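Local coordinates for protein pectate lyase/Amb allergen (Acidovorax citrulli, PDB 4HWV) that binds calcium and probably cleaves pectate as a secreted polysaccharide lyase of family 1, built on a right-handed parallel beta-helix, at residues F304-T309 with A339-G344; T284-Y289 with S316-M321; V80-G85 with L170-D175. All coordinates share one frame; numbering follows the deposited sequence.

Contact 1: residues F304-T309 with A339-G344; sequences FLIGGT and ARVRYG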
ATOM      1  N   PHE A 304     -16.693  11.170   1.460  1.00  3.59           N
ATOM      2  CA  PHE A 304     -17.741  11.457   2.444  1.00  3.93           C
ATOM      3  C   PHE A 304     -19.105  11.574   1.776  1.00  3.72           C
ATOM      4  O   PHE A 304     -19.381  12.560   1.087  1.00  5.08           O
ATOM      5  CB  PHE A 304     -17.449  12.765   3.196  1.00  4.70           C
ATOM      6  CG  PHE A 304     -16.040  12.878   3.665  1.00  4.67           C
ATOM      7  CD1 PHE A 304     -15.585  12.084   4.700  1.00  6.03           C
ATOM      8  CD2 PHE A 304     -15.164  13.783   3.078  1.00  4.94           C
ATOM      9  CE1 PHE A 304     -14.260  12.167   5.139  1.00  5.98           C
ATOM     10  CE2 PHE A 304     -13.852  13.876   3.496  1.00  5.94           C
ATOM     11  CZ  PHE A 304     -13.395  13.071   4.534  1.00  6.40           C
ATOM     12  N   LEU A 305     -19.948  10.571   1.982  1.00  3.85           N
ATOM     13  CA  LEU A 305     -21.323  10.638   1.520  1.00  4.42           C
ATOM     14  C   LEU A 305     -22.159  11.165   2.680  1.00  4.34           C
ATOM     15  O   LEU A 305     -22.289  10.495   3.718  1.00  4.94           O
ATOM     16  CB  LEU A 305     -21.812   9.241   1.130  1.00  4.97           C
ATOM     17  CG  LEU A 305     -23.213   9.183   0.513  1.00  6.44           C
ATOM     18  CD1 LEU A 305     -23.203   9.787  -0.889  1.00  7.28           C
ATOM     19  CD2 LEU A 305     -23.701   7.754   0.448  1.00  7.46           C
ATOM     20  N   ILE A 306     -22.682  12.390   2.535  1.00  4.09           N
ATOM     21  CA  ILE A 306     -23.571  12.973   3.537  0.50  4.23           C
ATOM     22  C   ILE A 306     -24.981  12.908   2.943  1.00  4.68           C
ATOM     23  O   ILE A 306     -25.316  13.697   2.058  1.00  5.15           O
ATOM     24  CB  ILE A 306     -23.190  14.444   3.884  0.50  4.40           C
ATOM     25  CG1 ILE A 306     -21.688  14.581   4.213  0.50  4.88           C
ATOM     26  CG2 ILE A 306     -24.055  14.940   5.037  0.50  4.63           C
ATOM     27  CD1 ILE A 306     -21.224  13.686   5.358  0.50  4.33           C
ATOM     28  N   GLY A 307     -25.773  11.934   3.395  1.00  4.95           N
ATOM     29  CA  GLY A 307     -27.090  11.679   2.823  1.00  5.41           C
ATOM     30  C   GLY A 307     -27.000  10.721   1.645  1.00  5.42           C
ATOM     31  O   GLY A 307     -26.353  11.023   0.634  1.00  6.37           O
ATOM     32  N   GLY A 308     -27.632   9.559   1.766  1.00  6.25           N
ATOM     33  CA  GLY A 308     -27.499   8.510   0.776  1.00  7.33           C
ATOM     34  C   GLY A 308     -28.531   8.452  -0.336  1.00  7.03           C
ATOM     35  O   GLY A 308     -28.407   7.584  -1.197  1.00  9.09           O
ATOM     36  N   THR A 309     -29.545   9.325  -0.323  1.00  6.16           N
ATOM     37  CA  THR A 309     -30.582   9.286  -1.343  1.00  7.16           C
ATOM     38  C   THR A 309     -31.218  10.649  -1.640  1.00  7.17           C
ATOM     39  O   THR A 309     -31.389  11.479  -0.758  1.00  7.27           O
ATOM     40  CB  THR A 309     -31.714   8.311  -0.947  1.00  8.92           C
ATOM     41  OG1 THR A 309     -32.725   8.335  -1.956  1.00  9.86           O
ATOM     42  CG2 THR A 309     -32.337   8.674   0.387  1.00 10.14           C
ATOM     43  N   ALA A 339     -16.990  17.332   0.414  1.00  4.26           N
ATOM     44  CA  ALA A 339     -17.938  16.251   0.712  1.00  4.51           C
ATOM     45  C   ALA A 339     -19.111  16.319  -0.273  1.00  4.70           C
ATOM     46  O   ALA A 339     -19.360  17.379  -0.869  1.00  5.71           O
ATOM     47  CB  ALA A 339     -18.465  16.393   2.153  1.00  5.52           C
ATOM     48  N   ARG A 340     -19.839  15.214  -0.423  1.00  4.84           N
ATOM     49  CA  ARG A 340     -21.063  15.218  -1.222  1.00  4.93           C
ATOM     50  C   ARG A 340     -22.255  15.360  -0.276  1.00  4.57           C
ATOM     51  O   ARG A 340     -22.505  14.470   0.545  1.00  4.94           O
ATOM     52  CB  ARG A 340     -21.204  13.936  -2.044  1.00  5.37           C
ATOM     53  CG  ARG A 340     -22.304  14.009  -3.094  1.00  6.27           C
ATOM     54  CD  ARG A 340     -22.817  12.627  -3.540  1.00  6.23           C
ATOM     55  NE  ARG A 340     -23.611  12.758  -4.767  1.00  6.55           N
ATOM     56  CZ  ARG A 340     -24.856  13.238  -4.804  1.00  7.04           C
ATOM     57  NH1 ARG A 340     -25.474  13.613  -3.686  1.00  7.30           N
ATOM     58  NH2 ARG A 340     -25.486  13.359  -5.972  1.00  8.15           N
ATOM     59  N   VAL A 341     -22.981  16.474  -0.374  1.00  5.05           N
ATOM     60  CA  VAL A 341     -23.976  16.821   0.642  1.00  5.06           C
ATOM     61  C   VAL A 341     -25.421  16.847   0.156  1.00  5.30           C
ATOM     62  O   VAL A 341     -25.800  17.702  -0.662  1.00  5.79           O
ATOM     63  CB  VAL A 341     -23.646  18.179   1.272  1.00  5.84           C
ATOM     64  CG1 VAL A 341     -24.687  18.511   2.333  1.00  6.05           C
ATOM     65  CG2 VAL A 341     -22.222  18.156   1.844  1.00  6.22           C
ATOM     66  N   ARG A 342     -26.220  15.910   0.665  1.00  5.76           N
ATOM     67  CA  ARG A 342     -27.689  15.968   0.537  1.00  5.62           C
ATOM     68  C   ARG A 342     -28.288  16.297   1.894  1.00  6.01           C
ATOM     69  O   ARG A 342     -27.751  15.867   2.907  1.00  7.42           O
ATOM     70  CB  ARG A 342     -28.299  14.627   0.115  1.00  5.88           C
ATOM     71  CG  ARG A 342     -27.883  14.112  -1.246  1.00  5.74           C
ATOM     72  CD  ARG A 342     -28.517  12.744  -1.448  1.00  6.84           C
ATOM     73  NE  ARG A 342     -28.377  12.201  -2.797  1.00  7.32           N
ATOM     74  CZ  ARG A 342     -27.558  11.215  -3.147  1.00  7.46           C
ATOM     75  NH1 ARG A 342     -26.779  10.628  -2.256  1.00  7.49           N
ATOM     76  NH2 ARG A 342     -27.550  10.790  -4.407  1.00  8.89           N
ATOM     77  N   TYR A 343     -29.387  17.059   1.892  1.00  5.54           N
ATOM     78  CA  TYR A 343     -30.285  17.247   3.048  1.00  6.05           C
ATOM     79  C   TYR A 343     -29.719  17.965   4.263  1.00  7.12           C
ATOM     80  O   TYR A 343     -30.460  18.677   4.914  1.00  8.89           O
ATOM     81  CB  TYR A 343     -31.018  15.941   3.440  1.00  6.45           C
ATOM     82  CG  TYR A 343     -32.047  15.604   2.381  1.00  6.59           C
ATOM     83  CD1 TYR A 343     -33.219  16.360   2.255  1.00  7.71           C
ATOM     84  CD2 TYR A 343     -31.812  14.599   1.445  1.00  7.51           C
ATOM     85  CE1 TYR A 343     -34.137  16.103   1.248  1.00  8.16           C
ATOM     86  CE2 TYR A 343     -32.725  14.336   0.434  1.00  7.27           C
ATOM     87  CZ  TYR A 343     -33.876  15.100   0.336  1.00  7.41           C
ATOM     88  OH  TYR A 343     -34.789  14.866  -0.664  1.00  8.83           O
ATOM     89  N   GLY A 344     -28.429  17.803   4.559  1.00  6.63           N
ATOM     90  CA  GLY A 344     -27.864  18.360   5.780  1.00  7.27           C
ATOM     91  C   GLY A 344     -27.349  19.788   5.673  1.00  7.12           C
ATOM     92  O   GLY A 344     -27.097  20.307   4.576  1.00  8.23           O
TER
HETATM   93  O   HOH W   1     -24.658  12.953  -0.766  1.00  6.64           O
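Three backbone hydrogen bonds join L305 and I306 to R340 and V341 as parallel neighbours: R340 N gives to F304 O, I306 N to R340 O at 2.9 Å, and R342 N to I306 O at 2.8 Å. Beyond this ladder R342 takes over with its side chain. Its NH1 bonds to G307 O at 2.9 Å, the oxygen lying in the guanidinium plane while the donor stands 27° from the plane of the carbonyl. CG is anti to the carbonyl carbon (chi1 -63°) and the chain then runs extended, which brings NH1 to G307 O and G308 C. T309 covers one guanidinium face; over the centre of the opposite face lies R340 NH1. NE makes a salt bridge with D310. The Y343 ring presents its edge to T309 O, 3.4 Å from CE2, and its OH bonds D310 O. Water 1 lies 2.9 Å from G307 O and accepts from R340 NH1, so that both arginines meet around one carbonyl.

Apolar contacts are fewer. On the face of L305 and R340 the two side chains run alongside each other, with L305 CD1 3.9 Å from R340 CD. F304 CB meets A339 CB at 3.9 Å.

The two closely set arginine ends would probably gather positive charge here, partly offset by the salt bridge to D310; L305, on the paired strand, donates its backbone N to OD1 of the calcium ligand D282.

Contact 2: residues T284-Y289 with S316-M321; sequences TRHGNY and SGNPRM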
ATOM      1  N   THR A 284     -25.349   9.298   7.181  1.00  4.78           N
ATOM      2  CA  THR A 284     -26.606   9.083   6.459  1.00  4.86           C
ATOM      3  C   THR A 284     -27.742   8.930   7.468  1.00  5.00           C
ATOM      4  O   THR A 284     -27.509   8.899   8.676  1.00  5.32           O
ATOM      5  CB  THR A 284     -26.531   7.815   5.584  1.00  6.53           C
ATOM      6  OG1 THR A 284     -26.290   6.682   6.427  1.00  6.75           O
ATOM      7  CG2 THR A 284     -25.423   7.924   4.535  1.00  6.87           C
ATOM      8  N   ARG A 285     -28.972   8.856   6.961  1.00  5.27           N
ATOM      9  CA  ARG A 285     -30.140   8.566   7.785  1.00  5.62           C
ATOM     10  C   ARG A 285     -30.261   9.517   8.970  1.00  5.66           C
ATOM     11  O   ARG A 285     -30.492  10.709   8.777  1.00  7.06           O
ATOM     12  CB  ARG A 285     -30.137   7.096   8.206  1.00  7.10           C
ATOM     13  CG  ARG A 285     -30.460   6.197   7.013  1.00 10.19           C
ATOM     14  CD  ARG A 285     -30.373   4.706   7.321  1.00 13.23           C
ATOM     15  NE  ARG A 285     -30.779   3.938   6.145  1.00 16.75           N
ATOM     16  CZ  ARG A 285     -32.038   3.580   5.924  1.00 18.44           C
ATOM     17  NH1 ARG A 285     -32.950   3.879   6.832  1.00 19.06           N
ATOM     18  NH2 ARG A 285     -32.379   2.913   4.831  1.00 20.66           N
ATOM     19  N   HIS A 286     -30.075   9.017  10.192  1.00  5.47           N
ATOM     20  CA  HIS A 286     -30.220   9.864  11.383  1.00  5.75           C
ATOM     21  C   HIS A 286     -28.900  10.252  12.037  1.00  6.10           C
ATOM     22  O   HIS A 286     -28.870  10.681  13.176  1.00  7.98           O
ATOM     23  CB  HIS A 286     -31.184   9.248  12.395  1.00  6.81           C
ATOM     24  CG  HIS A 286     -32.614   9.304  11.960  1.00  7.96           C
ATOM     25  ND1 HIS A 286     -33.662   9.161  12.839  1.00 10.14           N
ATOM     26  CD2 HIS A 286     -33.174   9.493  10.739  1.00  8.52           C
ATOM     27  CE1 HIS A 286     -34.805   9.250  12.183  1.00 10.39           C
ATOM     28  NE2 HIS A 286     -34.537   9.456  10.907  1.00  9.69           N
ATOM     29  N   GLY A 287     -27.793  10.104  11.317  1.00  4.95           N
ATOM     30  CA  GLY A 287     -26.537  10.686  11.777  1.00  4.96           C
ATOM     31  C   GLY A 287     -26.713  12.184  11.915  1.00  5.15           C
ATOM     32  O   GLY A 287     -27.294  12.834  11.037  1.00  6.10           O
ATOM     33  N   ASN A 288     -26.220  12.758  13.010  1.00  4.66           N
ATOM     34  CA  ASN A 288     -26.468  14.179  13.224  1.00  4.27           C
ATOM     35  C   ASN A 288     -25.495  14.750  14.240  1.00  4.07           C
ATOM     36  O   ASN A 288     -24.983  14.021  15.089  1.00  5.35           O
ATOM     37  CB  ASN A 288     -27.914  14.402  13.698  1.00  4.93           C
ATOM     38  CG  ASN A 288     -28.431  15.787  13.371  1.00  5.27           C
ATOM     39  OD1 ASN A 288     -27.849  16.508  12.564  1.00  5.18           O
ATOM     40  ND2 ASN A 288     -29.540  16.167  14.001  1.00  7.70           N
ATOM     41  N   TYR A 289     -25.241  16.050  14.143  1.00  4.04           N
ATOM     42  CA  TYR A 289     -24.313  16.741  15.048  1.00  4.10           C
ATOM     43  C   TYR A 289     -22.935  16.074  15.063  1.00  3.96           C
ATOM     44  O   TYR A 289     -22.432  15.652  16.109  1.00  4.30           O
ATOM     45  CB  TYR A 289     -24.909  16.888  16.459  1.00  4.81           C
ATOM     46  CG  TYR A 289     -26.210  17.668  16.490  1.00  5.45           C
ATOM     47  CD1 TYR A 289     -26.242  19.030  16.204  1.00  5.93           C
ATOM     48  CD2 TYR A 289     -27.405  17.054  16.832  1.00  6.98           C
ATOM     49  CE1 TYR A 289     -27.424  19.746  16.243  1.00  6.77           C
ATOM     50  CE2 TYR A 289     -28.595  17.771  16.867  1.00  8.24           C
ATOM     51  CZ  TYR A 289     -28.592  19.114  16.566  1.00  7.64           C
ATOM     52  OH  TYR A 289     -29.765  19.833  16.612  1.00 10.12           O
ATOM     53  N   SER A 316     -34.433   8.478   5.624  1.00 10.31           N
ATOM     54  CA  SER A 316     -33.154   8.555   4.927  1.00 10.72           C
ATOM     55  C   SER A 316     -32.906   9.815   4.085  1.00 10.01           C
ATOM     56  O   SER A 316     -31.832   9.976   3.511  1.00  9.38           O
ATOM     57  CB  SER A 316     -32.941   7.302   4.066  1.00 12.10           C
ATOM     58  OG  SER A 316     -33.988   7.151   3.130  1.00 13.61           O
ATOM     59  N   GLY A 317     -33.873  10.714   4.019  1.00  9.21           N
ATOM     60  CA  GLY A 317     -33.685  11.965   3.286  1.00  8.89           C
ATOM     61  C   GLY A 317     -34.302  13.091   4.085  1.00  8.22           C
ATOM     62  O   GLY A 317     -35.268  13.737   3.655  1.00  8.46           O
ATOM     63  N   ASN A 318     -33.713  13.344   5.253  1.00  8.04           N
ATOM     64  CA  ASN A 318     -34.341  14.172   6.267  1.00  7.74           C
ATOM     65  C   ASN A 318     -33.511  15.426   6.497  1.00  8.27           C
ATOM     66  O   ASN A 318     -32.395  15.338   7.007  1.00  8.23           O
ATOM     67  CB  ASN A 318     -34.476  13.354   7.559  1.00  8.39           C
ATOM     68  CG  ASN A 318     -35.253  14.065   8.646  1.00  8.97           C
ATOM     69  OD1 ASN A 318     -35.302  15.299   8.705  1.00  9.73           O
ATOM     70  ND2 ASN A 318     -35.882  13.279   9.523  1.00 10.06           N
ATOM     71  N   PRO A 319     -34.046  16.595   6.101  1.00  8.45           N
ATOM     72  CA  PRO A 319     -33.291  17.847   6.226  1.00  9.21           C
ATOM     73  C   PRO A 319     -33.167  18.360   7.654  1.00  9.08           C
ATOM     74  O   PRO A 319     -32.624  19.444   7.852  1.00 10.08           O
ATOM     75  CB  PRO A 319     -34.101  18.830   5.380  1.00  9.34           C
ATOM     76  CG  PRO A 319     -35.500  18.329   5.474  1.00  9.31           C
ATOM     77  CD  PRO A 319     -35.387  16.814   5.516  1.00  9.04           C
ATOM     78  N   ARG A 320     -33.661  17.595   8.624  1.00  8.35           N
ATOM     79  CA  ARG A 320     -33.453  17.904  10.047  1.00  9.16           C
ATOM     80  C   ARG A 320     -32.288  17.113  10.643  1.00  8.85           C
ATOM     81  O   ARG A 320     -31.913  17.305  11.799  1.00  9.68           O
ATOM     82  CB  ARG A 320     -34.757  17.677  10.816  1.00 10.01           C
ATOM     83  CG  ARG A 320     -35.869  18.535  10.232  1.00 11.04           C
ATOM     84  CD  ARG A 320     -37.259  18.230  10.747  1.00 12.55           C
ATOM     85  NE  ARG A 320     -38.197  19.151  10.112  1.00 14.14           N
ATOM     86  CZ  ARG A 320     -39.515  18.978  10.059  1.00 16.12           C
ATOM     87  NH1 ARG A 320     -40.061  17.899  10.604  1.00 17.35           N
ATOM     88  NH2 ARG A 320     -40.279  19.880   9.440  1.00 17.05           N
ATOM     89  N   MET A 321     -31.712  16.230   9.830  1.00  7.00           N
ATOM     90  CA  MET A 321     -30.555  15.417  10.210  1.00  6.20           C
ATOM     91  C   MET A 321     -29.321  15.878   9.430  1.00  6.07           C
ATOM     92  O   MET A 321     -29.357  16.877   8.709  1.00  6.29           O
ATOM     93  CB  MET A 321     -30.840  13.946   9.874  1.00  7.12           C
ATOM     94  CG  MET A 321     -32.068  13.378  10.591  1.00  8.02           C
ATOM     95  SD  MET A 321     -31.754  13.198  12.359  1.00  9.11           S
ATOM     96  CE  MET A 321     -33.417  12.917  12.985  1.00 11.07           C
TER
HETATM   97  O   HOH W   2     -29.493   8.986   4.057  1.00  8.61           O
HETATM   98  O   HOH W   3     -31.566  11.650   6.422  1.00 16.11           O
HETATM   99  O   HOH W   4     -31.081  18.882  14.291  1.00 13.33           O
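N288 ND2 and R320 O are bridged by water 4, which accepts from ND2 at 3.1 Å, donates to R320 O, and also bonds Y289 OH at 2.8 Å. The other end of the amide is turned to K323, whose backbone N bonds OD1, so both ends of N288 are held. Its CG is anti to the backbone N (chi1 -155°), which lays the amide against the backbone of M321, with OD1 3.5 Å from M321 C.

Two more waters join the backbones. Water 2 accepts from R285 N and donates to S316 O at 2.6 Å; water 3 donates to R285 O and accepts from N318 N.

The apolar part is M321 against H286. Bent at chi2 (-70°), the methionine brings CE over the centre of the imidazole face, 3.8 Å from the ring centroid, a CH-pi contact, while SD sits obliquely at 4.4 Å. The ring is steadied by H286 NE2 bonding A314 O. At the outer end S316 CB lies over one face of the R285 guanidinium.

A type II' turn from T284 to G287 thus meets a type I turn from N318 to M321, with an Asx turn overlapping its first residues: two inter-strand loops of successive beta-helix coils, whose clear polar links run through water while M321 packs on H286.

Contact 3: residues V80-G85 with L170-D175; sequences VIRIRG and LGIGTD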
ATOM      1  N   VAL A  80     -13.917   4.632  28.200  1.00  3.65           N
ATOM      2  CA  VAL A  80     -12.735   5.119  27.518  1.00  4.24           C
ATOM      3  C   VAL A  80     -11.933   3.915  27.091  1.00  4.40           C
ATOM      4  O   VAL A  80     -11.534   3.087  27.916  1.00  4.91           O
ATOM      5  CB  VAL A  80     -11.904   6.040  28.432  1.00  5.34           C
ATOM      6  CG1 VAL A  80     -10.566   6.375  27.785  1.00  7.52           C
ATOM      7  CG2 VAL A  80     -12.707   7.303  28.744  1.00  6.22           C
ATOM      8  N   ILE A  81     -11.719   3.806  25.778  1.00  4.03           N
ATOM      9  CA  ILE A  81     -11.059   2.649  25.191  1.00  4.12           C
ATOM     10  C   ILE A  81      -9.826   3.164  24.451  1.00  3.85           C
ATOM     11  O   ILE A  81      -9.937   3.881  23.447  1.00  4.42           O
ATOM     12  CB  ILE A  81     -12.005   1.897  24.221  1.00  4.13           C
ATOM     13  CG1 ILE A  81     -13.260   1.415  24.962  1.00  5.13           C
ATOM     14  CG2 ILE A  81     -11.269   0.741  23.566  1.00  4.67           C
ATOM     15  CD1 ILE A  81     -14.376   0.958  24.042  1.00  5.81           C
ATOM     16  N   ARG A  82      -8.650   2.800  24.960  1.00  3.71           N
ATOM     17  CA  ARG A  82      -7.395   3.235  24.366  1.00  4.14           C
ATOM     18  C   ARG A  82      -6.858   2.139  23.461  1.00  4.01           C
ATOM     19  O   ARG A  82      -6.873   0.965  23.829  1.00  4.86           O
ATOM     20  CB  ARG A  82      -6.381   3.622  25.443  1.00  5.59           C
ATOM     21  CG  ARG A  82      -6.885   4.774  26.293  1.00  6.67           C
ATOM     22  CD  ARG A  82      -5.814   5.422  27.154  1.00  7.96           C
ATOM     23  NE  ARG A  82      -6.423   6.439  28.006  1.00  8.04           N
ATOM     24  CZ  ARG A  82      -6.563   7.723  27.679  1.00  7.52           C
ATOM     25  NH1 ARG A  82      -6.134   8.196  26.510  1.00  7.02           N
ATOM     26  NH2 ARG A  82      -7.157   8.536  28.541  1.00  7.74           N
ATOM     27  N   ILE A  83      -6.420   2.528  22.263  1.00  4.41           N
ATOM     28  CA  ILE A  83      -5.948   1.564  21.275  1.00  4.29           C
ATOM     29  C   ILE A  83      -4.425   1.459  21.349  1.00  4.50           C
ATOM     30  O   ILE A  83      -3.714   2.434  21.091  1.00  4.73           O
ATOM     31  CB  ILE A  83      -6.334   1.990  19.838  1.00  4.88           C
ATOM     32  CG1 ILE A  83      -7.829   2.351  19.757  1.00  6.20           C
ATOM     33  CG2 ILE A  83      -5.873   0.922  18.818  1.00  5.58           C
ATOM     34  CD1 ILE A  83      -8.767   1.235  20.146  1.00  7.37           C
ATOM     35  N   ARG A  84      -3.936   0.281  21.728  1.00  5.20           N
ATOM     36  CA  ARG A  84      -2.506   0.008  21.784  1.00  5.75           C
ATOM     37  C   ARG A  84      -2.071  -0.738  20.541  1.00  6.16           C
ATOM     38  O   ARG A  84      -2.412  -1.906  20.358  1.00  6.65           O
ATOM     39  CB  ARG A  84      -2.119  -0.800  23.033  1.00  6.91           C
ATOM     40  CG  ARG A  84      -0.605  -0.923  23.193  1.00  8.29           C
ATOM     41  CD  ARG A  84      -0.130  -1.809  24.345  1.00 10.21           C
ATOM     42  NE  ARG A  84      -0.549  -1.381  25.673  1.00 11.81           N
ATOM     43  CZ  ARG A  84      -0.029  -0.347  26.327  1.00 13.20           C
ATOM     44  NH1 ARG A  84       0.897   0.413  25.752  1.00 13.94           N
ATOM     45  NH2 ARG A  84      -0.452  -0.060  27.549  1.00 13.79           N
ATOM     46  N   GLY A  85      -1.308  -0.066  19.693  1.00  5.55           N
ATOM     47  CA  GLY A  85      -0.807  -0.697  18.482  1.00  4.53           C
ATOM     48  C   GLY A  85      -1.882  -0.889  17.425  1.00  4.26           C
ATOM     49  O   GLY A  85      -2.794  -0.054  17.271  1.00  4.76           O
ATOM     50  N   LEU A 170      -9.567   6.165  21.781  1.00  3.24           N
ATOM     51  CA  LEU A 170      -8.440   7.092  21.847  1.00  3.49           C
ATOM     52  C   LEU A 170      -7.161   6.327  21.544  1.00  3.04           C
ATOM     53  O   LEU A 170      -6.778   5.435  22.291  1.00  4.24           O
ATOM     54  CB  LEU A 170      -8.352   7.750  23.241  1.00  3.63           C
ATOM     55  CG  LEU A 170      -9.594   8.545  23.680  1.00  4.43           C
ATOM     56  CD1 LEU A 170      -9.424   9.029  25.113  1.00  4.98           C
ATOM     57  CD2 LEU A 170      -9.938   9.735  22.766  1.00  5.44           C
ATOM     58  N   GLY A 171      -6.528   6.626  20.420  1.00  3.22           N
ATOM     59  CA  GLY A 171      -5.273   5.962  20.114  1.00  3.98           C
ATOM     60  C   GLY A 171      -4.176   6.305  21.109  1.00  3.51           C
ATOM     61  O   GLY A 171      -4.090   7.444  21.564  1.00  3.59           O
ATOM     62  N   ILE A 172      -3.314   5.327  21.410  1.00  3.77           N
ATOM     63  CA  ILE A 172      -2.120   5.589  22.212  1.00  4.25           C
ATOM     64  C   ILE A 172      -0.930   5.934  21.317  1.00  4.84           C
ATOM     65  O   ILE A 172      -0.602   5.196  20.376  1.00  5.25           O
ATOM     66  CB  ILE A 172      -1.742   4.351  23.054  1.00  5.41           C
ATOM     67  CG1 ILE A 172      -2.844   4.071  24.083  1.00  5.52           C
ATOM     68  CG2 ILE A 172      -0.374   4.527  23.710  1.00  6.69           C
ATOM     69  CD1 ILE A 172      -2.722   2.716  24.763  1.00  6.89           C
ATOM     70  N   GLY A 173      -0.261   7.049  21.603  1.00  5.12           N
ATOM     71  CA  GLY A 173       1.031   7.279  20.959  1.00  5.45           C
ATOM     72  C   GLY A 173       0.908   7.651  19.491  1.00  5.21           C
ATOM     73  O   GLY A 173      -0.038   8.325  19.069  1.00  5.62           O
ATOM     74  N   THR A 174       1.878   7.210  18.706  1.00  5.41           N
ATOM     75  CA  THR A 174       1.967   7.618  17.310  1.00  7.03           C
ATOM     76  C   THR A 174       1.664   6.483  16.345  1.00  7.26           C
ATOM     77  O   THR A 174       1.751   6.666  15.134  1.00  8.75           O
ATOM     78  CB  THR A 174       3.371   8.160  17.007  1.00  7.50           C
ATOM     79  OG1 THR A 174       4.335   7.156  17.338  1.00  8.44           O
ATOM     80  CG2 THR A 174       3.659   9.435  17.824  1.00  8.56           C
ATOM     81  N   ASP A 175       1.293   5.312  16.862  1.00  6.33           N
ATOM     82  CA  ASP A 175       1.119   4.142  16.006  1.00  7.78           C
ATOM     83  C   ASP A 175      -0.145   3.338  16.294  1.00  6.64           C
ATOM     84  O   ASP A 175      -0.207   2.144  15.995  1.00  8.14           O
ATOM     85  CB  ASP A 175       2.364   3.257  16.063  1.00  9.38           C
ATOM     86  CG  ASP A 175       2.610   2.677  17.436  1.00 11.78           C
ATOM     87  OD1 ASP A 175       1.965   3.097  18.415  1.00 11.67           O
ATOM     88  OD2 ASP A 175       3.481   1.796  17.531  1.00 15.95           O
TER
HETATM   89  O   HOH W   5      -4.243   7.569  24.482  1.00  6.38           O
HETATM   90  O   HOH W   6      -0.154   2.525  20.027  1.00  9.15           O
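Parallel pairing of R82 with L170 and of I83 with G171 rests on three backbone hydrogen bonds of 2.9 Å: L170 N to I81 O, I83 N to L170 O, and I172 N to I83 O. In the second of these the donor stands 37° above the carbonyl plane, and the same L170 O also receives a CA-H...O contact from R82 CA at 3.1 Å.

Side chains add a layer on the face of R82 and L170. The leucine methyl CD1 touches both V80 CG1, 3.9 Å away, and R82 NH1, 3.7 Å away, meeting the guanidinium obliquely. Further along, I172 points toward 80-85 and packs on R82 CB and R84 CB. Its CG1, anti to the carbonyl carbon (chi1 -65°), comes within 3.8 Å of R82 CB, and CD1 lies over one face of the R84 guanidinium.

Water bridges finish the polar contacts. Water 5 accepts from R82 NH1 and donates to G171 O, while NH1 also bonds I18 O. Past the paired strands, water 6 accepts from G85 N and donates to I172 O and to D175 OD1, the latter at 2.7 Å; it links the end of 80-85 to the type II' turn from I172 to D175.

The pair belongs to a run of parallel strands near the N-terminal end of the beta-helix: strand 79-83 lies between 44-47 and 167-171, which pairs in turn with 192-198. On the other face I81 packs on L53, A56 and L57 of helix 50-57, and I83 on V47 and I200.

How the contacts relate
Contacts 1 and 2 adjoin, their centres 9 Å apart, and their segments alternate along the chain. T309 CG2 lies 3.4 Å from S316 O, and the Y343 ring reaches G317 O with CE1 at 3.6 Å, so 316-321 packs against T309 and Y343. Contact 1 is the nearer to the calcium site of D227, D278 and D282, the L305 side chain being about 6 Å from the ion; contact 2 is farther, with the R285 side chain at about 10 Å. Contact 3 closes earlier in the sequence. Its centre is 30 Å from each of the others, with nearest atoms about 18 Å from contact 1 and about 15 Å from contact 2, and it lies away from the metal.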